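Side-chain contacts in deoxyhypusine hydroxylase (Homo sapiens, PDB 4D50), which hydroxylates the deoxyhypusine side chain of translation initiation factor eIF5A at a diiron centre, completing the hypusine residue that the factor needs to work: residues R182-L187 / R211-Y216; A232-C237 / M242-C247. One frame throughout, in Å; residues are numbered along the deposited sequence. Where two conformers were deposited one is given.

Contact 1: residues R182-L187 / R211-Y216. With FE (Fe (III) ion), chain C; PER (peroxide ion), chain E.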
loop_
_atom_site.group_PDB
_atom_site.type_symbol
_atom_site.label_atom_id
_atom_site.label_comp_id
_atom_site.label_asym_id
_atom_site.label_seq_id
_atom_site.Cartn_x
_atom_site.Cartn_y
_atom_site.Cartn_z
ATOM N N ARG A 182 3.308 -14.488 3.634
ATOM C CA ARG A 182 4.608 -14.581 4.309
ATOM C C ARG A 182 5.744 -14.966 3.314
ATOM O O ARG A 182 6.868 -14.498 3.409
ATOM C CB ARG A 182 4.496 -15.653 5.457
ATOM C CG ARG A 182 3.638 -15.204 6.599
ATOM C CD ARG A 182 3.928 -15.946 7.905
ATOM N NE ARG A 182 5.302 -15.792 8.336
ATOM C CZ ARG A 182 5.825 -16.495 9.340
ATOM N NH1 ARG A 182 5.072 -17.397 9.971
ATOM N NH2 ARG A 182 7.092 -16.354 9.640
ATOM N N ALA A 183 5.410 -15.815 2.359
ATOM C CA ALA A 183 6.364 -16.333 1.377
ATOM C C ALA A 183 6.660 -15.178 0.402
ATOM O O ALA A 183 7.787 -14.998 0.011
ATOM C CB ALA A 183 5.738 -17.476 0.636
ATOM N N MET A 184 5.685 -14.343 0.186
ATOM C CA MET A 184 5.791 -13.172 -0.714
ATOM C C MET A 184 6.815 -12.172 -0.106
ATOM O O MET A 184 7.728 -11.705 -0.794
ATOM C CB MET A 184 4.445 -12.452 -0.911
ATOM C CG MET A 184 4.441 -11.470 -2.069
ATOM S SD MET A 184 2.913 -10.455 -1.959
ATOM C CE MET A 184 1.645 -11.632 -2.258
ATOM N N PHE A 185 6.693 -11.859 1.187
ATOM C CA PHE A 185 7.631 -10.956 1.821
ATOM C C PHE A 185 8.973 -11.565 1.968
ATOM O O PHE A 185 9.986 -10.844 1.821
ATOM C CB PHE A 185 7.080 -10.380 3.142
ATOM C CG PHE A 185 5.939 -9.486 2.895
ATOM C CD1 PHE A 185 6.136 -8.267 2.253
ATOM C CD2 PHE A 185 4.655 -9.886 3.217
ATOM C CE1 PHE A 185 5.066 -7.459 1.921
ATOM C CE2 PHE A 185 3.591 -9.089 2.801
ATOM C CZ PHE A 185 3.827 -7.929 2.119
ATOM N N ALA A 186 9.062 -12.892 2.205
ATOM C CA ALA A 186 10.389 -13.551 2.194
ATOM C C ALA A 186 11.084 -13.507 0.838
ATOM O O ALA A 186 12.287 -13.336 0.778
ATOM C CB ALA A 186 10.278 -14.999 2.641
ATOM N N LEU A 187 10.319 -13.529 -0.207
ATOM C CA LEU A 187 10.855 -13.463 -1.623
ATOM C C LEU A 187 11.432 -12.102 -1.857
ATOM O O LEU A 187 12.504 -11.983 -2.362
ATOM C CB LEU A 187 9.794 -13.837 -2.617
ATOM C CG LEU A 187 9.589 -15.343 -2.781
ATOM C CD1 LEU A 187 8.248 -15.642 -3.419
ATOM C CD2 LEU A 187 10.718 -15.971 -3.519
ATOM N N ARG A 211 -2.786 -10.254 -5.964
ATOM C CA ARG A 211 -2.037 -9.723 -7.123
ATOM C C ARG A 211 -1.552 -8.304 -6.860
ATOM O O ARG A 211 -0.462 -7.893 -7.264
ATOM C CB ARG A 211 -2.905 -9.731 -8.380
ATOM C CG ARG A 211 -3.063 -11.158 -8.875
ATOM C CD ARG A 211 -3.609 -11.250 -10.297
ATOM N NE ARG A 211 -4.820 -10.527 -10.501
ATOM C CZ ARG A 211 -6.063 -10.994 -10.237
ATOM N NH1 ARG A 211 -6.230 -12.190 -9.646
ATOM N NH2 ARG A 211 -7.150 -10.238 -10.545
ATOM N N HIS A 212 -2.382 -7.516 -6.242
ATOM C CA HIS A 212 -1.998 -6.152 -5.968
ATOM C C HIS A 212 -0.814 -6.103 -5.042
ATOM O O HIS A 212 0.065 -5.279 -5.199
ATOM C CB HIS A 212 -3.248 -5.332 -5.527
ATOM C CG HIS A 212 -3.247 -4.738 -4.157
ATOM N ND1 HIS A 212 -3.446 -5.496 -3.031
ATOM C CD2 HIS A 212 -3.260 -3.449 -3.734
ATOM C CE1 HIS A 212 -3.390 -4.723 -1.975
ATOM N NE2 HIS A 212 -3.336 -3.476 -2.371
ATOM N N GLU A 213 -0.839 -6.951 -4.015
ATOM C CA GLU A 213 0.275 -7.040 -3.119
ATOM C C GLU A 213 1.546 -7.417 -3.829
ATOM O O GLU A 213 2.624 -6.882 -3.501
ATOM C CB GLU A 213 -0.050 -7.999 -1.960
ATOM C CG GLU A 213 0.861 -7.779 -0.796
ATOM C CD GLU A 213 0.635 -6.460 -0.053
ATOM O OE1 GLU A 213 -0.530 -6.044 0.125
ATOM O OE2 GLU A 213 1.663 -5.870 0.363
ATOM N N VAL A 214 1.460 -8.391 -4.734
ATOM C CA VAL A 214 2.619 -8.762 -5.572
ATOM C C VAL A 214 3.193 -7.553 -6.272
ATOM O O VAL A 214 4.424 -7.302 -6.258
ATOM C CB VAL A 214 2.206 -9.864 -6.569
ATOM C CG1 VAL A 214 3.321 -10.165 -7.587
ATOM C CG2 VAL A 214 1.938 -11.154 -5.798
ATOM N N GLY A 215 2.286 -6.737 -6.807
ATOM C CA GLY A 215 2.633 -5.464 -7.514
ATOM C C GLY A 215 3.404 -4.539 -6.544
ATOM O O GLY A 215 4.433 -3.990 -6.861
ATOM N N TYR A 216 2.865 -4.350 -5.343
ATOM C CA TYR A 216 3.502 -3.493 -4.352
ATOM C C TYR A 216 4.923 -3.994 -4.011
ATOM O O TYR A 216 5.896 -3.220 -4.035
ATOM C CB TYR A 216 2.584 -3.419 -3.105
ATOM C CG TYR A 216 3.169 -2.776 -1.859
ATOM C CD1 TYR A 216 3.850 -3.544 -0.885
ATOM C CD2 TYR A 216 3.004 -1.394 -1.604
ATOM C CE1 TYR A 216 4.387 -2.944 0.285
ATOM C CE2 TYR A 216 3.514 -0.825 -0.443
ATOM C CZ TYR A 216 4.224 -1.596 0.474
ATOM O OH TYR A 216 4.691 -1.002 1.675
HETATM FE FE FE C . -3.698 -1.631 -1.104
HETATM O O1 PER E . -4.793 -0.657 -2.781
HETATM O O2 PER E . -4.449 -0.396 -4.262
HETATM O O HOH W 1 -2.096 -0.398 -1.813
HETATM O O HOH W 2 -2.225 -2.424 0.292
#
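Met-184 reaches across from its helix to lie against Glu-213 and Val-214. Its chain leaves CB extended, with CG anti to the backbone N (chi1 -166°) and SD carried straight on, and only the last torsion bends. SD therefore arrives at the neighbouring helix beside CG of Glu-213, 3.6 Å away, with CB of the same residue slightly farther off. Beyond the bend, CE turns to CG2 of Val-214 at 3.6 Å, the two side chains crossing at about a right angle. Phe-185, one residue on, brings the edge of its ring to the same glutamate: CZ lies 3.5 Å from Glu-213 OE2, which sits in the ring plane, while ring and carboxylate planes are turned 58° apart.

The helix axes run nearly parallel, 16° apart, with 10.8 Å at closest approach, a spacing that the extended Met-184 and the ring of Phe-185 span between these consecutive HEAT-like repeats. Next to Glu-213, on another side of its helix, His-212 binds an iron(III) through NE2 at 2.3 Å; His-94 and Glu-95 complete the protein ligands of that ion, and ND1 of His-212 donates to the carbonyl of Leu-209. Across the contact everything is thioether, methyl and methylene packing, except that the slightly positive C-H edge of the phenylalanine ring meets a carboxylate oxygen, which is probably weakly favourable for a buried acid.

Contact 2: residues A232-C237 / M242-C247. With FE (Fe (III) ion), chain D; PER (peroxide ion), chain E.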
loop_
_atom_site.group_PDB
_atom_site.type_symbol
_atom_site.label_atom_id
_atom_site.label_comp_id
_atom_site.label_asym_id
_atom_site.label_seq_id
_atom_site.Cartn_x
_atom_site.Cartn_y
_atom_site.Cartn_z
ATOM N N ALA A 232 3.030 -5.462 -18.671
ATOM C CA ALA A 232 1.947 -6.329 -19.235
ATOM C C ALA A 232 0.690 -6.321 -18.378
ATOM O O ALA A 232 -0.407 -6.325 -18.867
ATOM C CB ALA A 232 2.436 -7.730 -19.361
ATOM N N ALA A 233 0.843 -6.447 -17.066
ATOM C CA ALA A 233 -0.328 -6.353 -16.147
ATOM C C ALA A 233 -1.017 -4.986 -16.312
ATOM O O ALA A 233 -2.217 -4.905 -16.316
ATOM C CB ALA A 233 0.054 -6.645 -14.694
ATOM N N LEU A 234 -0.238 -3.915 -16.249
ATOM C CA LEU A 234 -0.738 -2.525 -16.461
ATOM C C LEU A 234 -1.534 -2.440 -17.772
ATOM O O LEU A 234 -2.639 -1.886 -17.788
ATOM C CB LEU A 234 0.383 -1.493 -16.346
ATOM C CG LEU A 234 -0.088 -0.052 -16.658
ATOM C CD1 LEU A 234 -1.184 0.512 -15.752
ATOM C CD2 LEU A 234 1.086 0.852 -16.596
ATOM N N ALA A 235 -1.027 -3.117 -18.787
ATOM C CA ALA A 235 -1.627 -3.079 -20.104
ATOM C C ALA A 235 -2.884 -3.900 -20.240
ATOM O O ALA A 235 -3.627 -3.673 -21.181
ATOM C CB ALA A 235 -0.599 -3.417 -21.183
ATOM N N ARG A 236 -3.147 -4.814 -19.309
ATOM C CA ARG A 236 -4.321 -5.740 -19.409
ATOM C C ARG A 236 -5.586 -5.040 -18.947
ATOM O O ARG A 236 -5.821 -4.864 -17.753
ATOM C CB ARG A 236 -4.102 -7.085 -18.679
ATOM C CG ARG A 236 -3.220 -8.071 -19.427
ATOM C CD ARG A 236 -3.285 -9.529 -18.970
ATOM N NE ARG A 236 -2.635 -9.623 -17.663
ATOM C CZ ARG A 236 -1.324 -9.731 -17.450
ATOM N NH1 ARG A 236 -0.472 -9.796 -18.460
ATOM N NH2 ARG A 236 -0.876 -9.806 -16.182
ATOM N N CYS A 237 -6.388 -4.582 -19.899
ATOM C CA CYS A 237 -7.655 -3.861 -19.587
ATOM C C CYS A 237 -8.634 -4.725 -18.803
ATOM O O CYS A 237 -9.485 -4.169 -18.153
ATOM C CB CYS A 237 -8.389 -3.330 -20.867
ATOM S SG CYS A 237 -9.093 -4.628 -22.006
ATOM N N MET A 242 -7.443 -1.909 -9.250
ATOM C CA MET A 242 -6.577 -1.839 -8.067
ATOM C C MET A 242 -5.217 -2.521 -8.332
ATOM O O MET A 242 -4.186 -2.043 -7.870
ATOM C CB MET A 242 -7.302 -2.504 -6.881
ATOM C CG MET A 242 -6.502 -2.639 -5.624
ATOM S SD MET A 242 -7.448 -3.433 -4.317
ATOM C CE MET A 242 -7.192 -5.107 -4.892
ATOM N N VAL A 243 -5.224 -3.631 -9.066
ATOM C CA VAL A 243 -3.989 -4.324 -9.455
ATOM C C VAL A 243 -3.206 -3.503 -10.522
ATOM O O VAL A 243 -1.962 -3.314 -10.423
ATOM C CB VAL A 243 -4.253 -5.698 -10.099
ATOM C CG1 VAL A 243 -2.972 -6.333 -10.549
ATOM C CG2 VAL A 243 -4.990 -6.629 -9.062
ATOM N N ARG A 244 -3.948 -2.999 -11.480
ATOM C CA ARG A 244 -3.271 -2.216 -12.504
ATOM C C ARG A 244 -2.642 -0.946 -11.925
ATOM O O ARG A 244 -1.508 -0.593 -12.255
ATOM C CB ARG A 244 -4.185 -1.880 -13.654
ATOM C CG ARG A 244 -4.812 -3.079 -14.400
ATOM C CD ARG A 244 -5.896 -2.607 -15.380
ATOM N NE ARG A 244 -5.217 -1.820 -16.381
ATOM C CZ ARG A 244 -5.718 -0.772 -17.020
ATOM N NH1 ARG A 244 -6.927 -0.302 -16.746
ATOM N NH2 ARG A 244 -4.911 -0.150 -17.820
ATOM N N HIS A 245 -3.350 -0.300 -11.019
ATOM C CA HIS A 245 -2.754 0.863 -10.272
ATOM C C HIS A 245 -1.479 0.515 -9.508
ATOM O O HIS A 245 -0.488 1.271 -9.557
ATOM C CB HIS A 245 -3.773 1.522 -9.345
ATOM C CG HIS A 245 -3.276 1.696 -7.963
ATOM N ND1 HIS A 245 -2.428 2.729 -7.626
ATOM C CD2 HIS A 245 -3.557 1.036 -6.816
ATOM C CE1 HIS A 245 -2.123 2.627 -6.349
ATOM N NE2 HIS A 245 -2.859 1.670 -5.815
ATOM N N GLU A 246 -1.450 -0.649 -8.822
ATOM C CA GLU A 246 -0.304 -1.007 -8.049
ATOM C C GLU A 246 0.908 -1.285 -8.948
ATOM O O GLU A 246 2.032 -0.899 -8.603
ATOM C CB GLU A 246 -0.660 -2.216 -7.139
ATOM C CG GLU A 246 0.042 -2.192 -5.808
ATOM C CD GLU A 246 -0.317 -0.998 -4.977
ATOM O OE1 GLU A 246 -1.487 -0.774 -4.680
ATOM O OE2 GLU A 246 0.631 -0.259 -4.649
ATOM N N CYS A 247 0.631 -1.898 -10.088
ATOM C CA CYS A 247 1.623 -2.184 -11.143
ATOM C C CYS A 247 2.181 -0.876 -11.718
ATOM O O CYS A 247 3.375 -0.721 -11.861
ATOM C CB CYS A 247 1.051 -3.109 -12.196
ATOM S SG CYS A 247 0.890 -4.794 -11.582
HETATM FE FE FE D . -2.647 0.751 -3.824
HETATM O O1 PER E . -4.793 -0.657 -2.781
HETATM O O2 PER E . -4.449 -0.396 -4.262
HETATM O O HOH W 3 -8.966 -2.216 -15.329
HETATM O O HOH W 4 -0.762 1.747 -3.476
HETATM O O HOH W 1 -2.096 -0.398 -1.813
#
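Arg-244 takes hold of the carbonyl of Leu-234 with two nitrogens at once. NE and NH2 each donate to Leu-234 O at 2.9 Å, both N-H...O angles being 150°, and the oxygen lies within a few degrees of the guanidinium plane. NH2 comes in almost head-on to the C=O, whereas the NE approach is tilted from the carbonyl plane. The bend at chi3 (65°) turns this side of the guanidinium back to the carbonyl. A salt bridge from NH2 to Asp-269 gives the cation a second partner, and NH1 donates to a water 3.1 Å away.

Van der Waals contacts surround this grip. Ala-233 CB rests on Cys-247 SG at 3.7 Å, an apolar pair, while the methylene CD of Arg-244 passes 3.3 Å from Arg-236 O and CA of Cys-237 lies over one guanidinium face. Together they pack the end of one HEAT-like repeat against the start of the next, across the turn that links helix 227-235 to helix 241-254.

Metal bonds are made by the two residues after Arg-244. His-245 NE2 binds iron(III) at 2.2 Å, and Glu-246 adds OE1, with His-61 as the third protein ligand. Peroxide O2, also bound to this iron, sits at the edge of the His-245 ring, in its plane. Ser-277 holds ND1 of His-245 by a hydrogen bond.

The two contacts follow each other along the chain, contact 1 closing before contact 2 opens, and their centres lie 15 Å apart. Helix 177-190 packs on helix 208-221, helix 227-235 comes next, and helix 241-254 completes the run, so HEAT-like repeats 3, 4 and 5 are joined in sequence. The contacts also touch directly where helices 208-221 and 241-254 meet: His-212 O lies 3.1 Å from Glu-246 CG, and Arg-211 packs on Val-243. Contact 1 gives one iron a histidine, contact 2 gives the other a histidine and a glutamate, yet both reach the same peroxide and share one water bound to both metals. Repeats 4 and 5 thus set these ligands side by side, and residues of repeats 1 and 2 complete the diiron site.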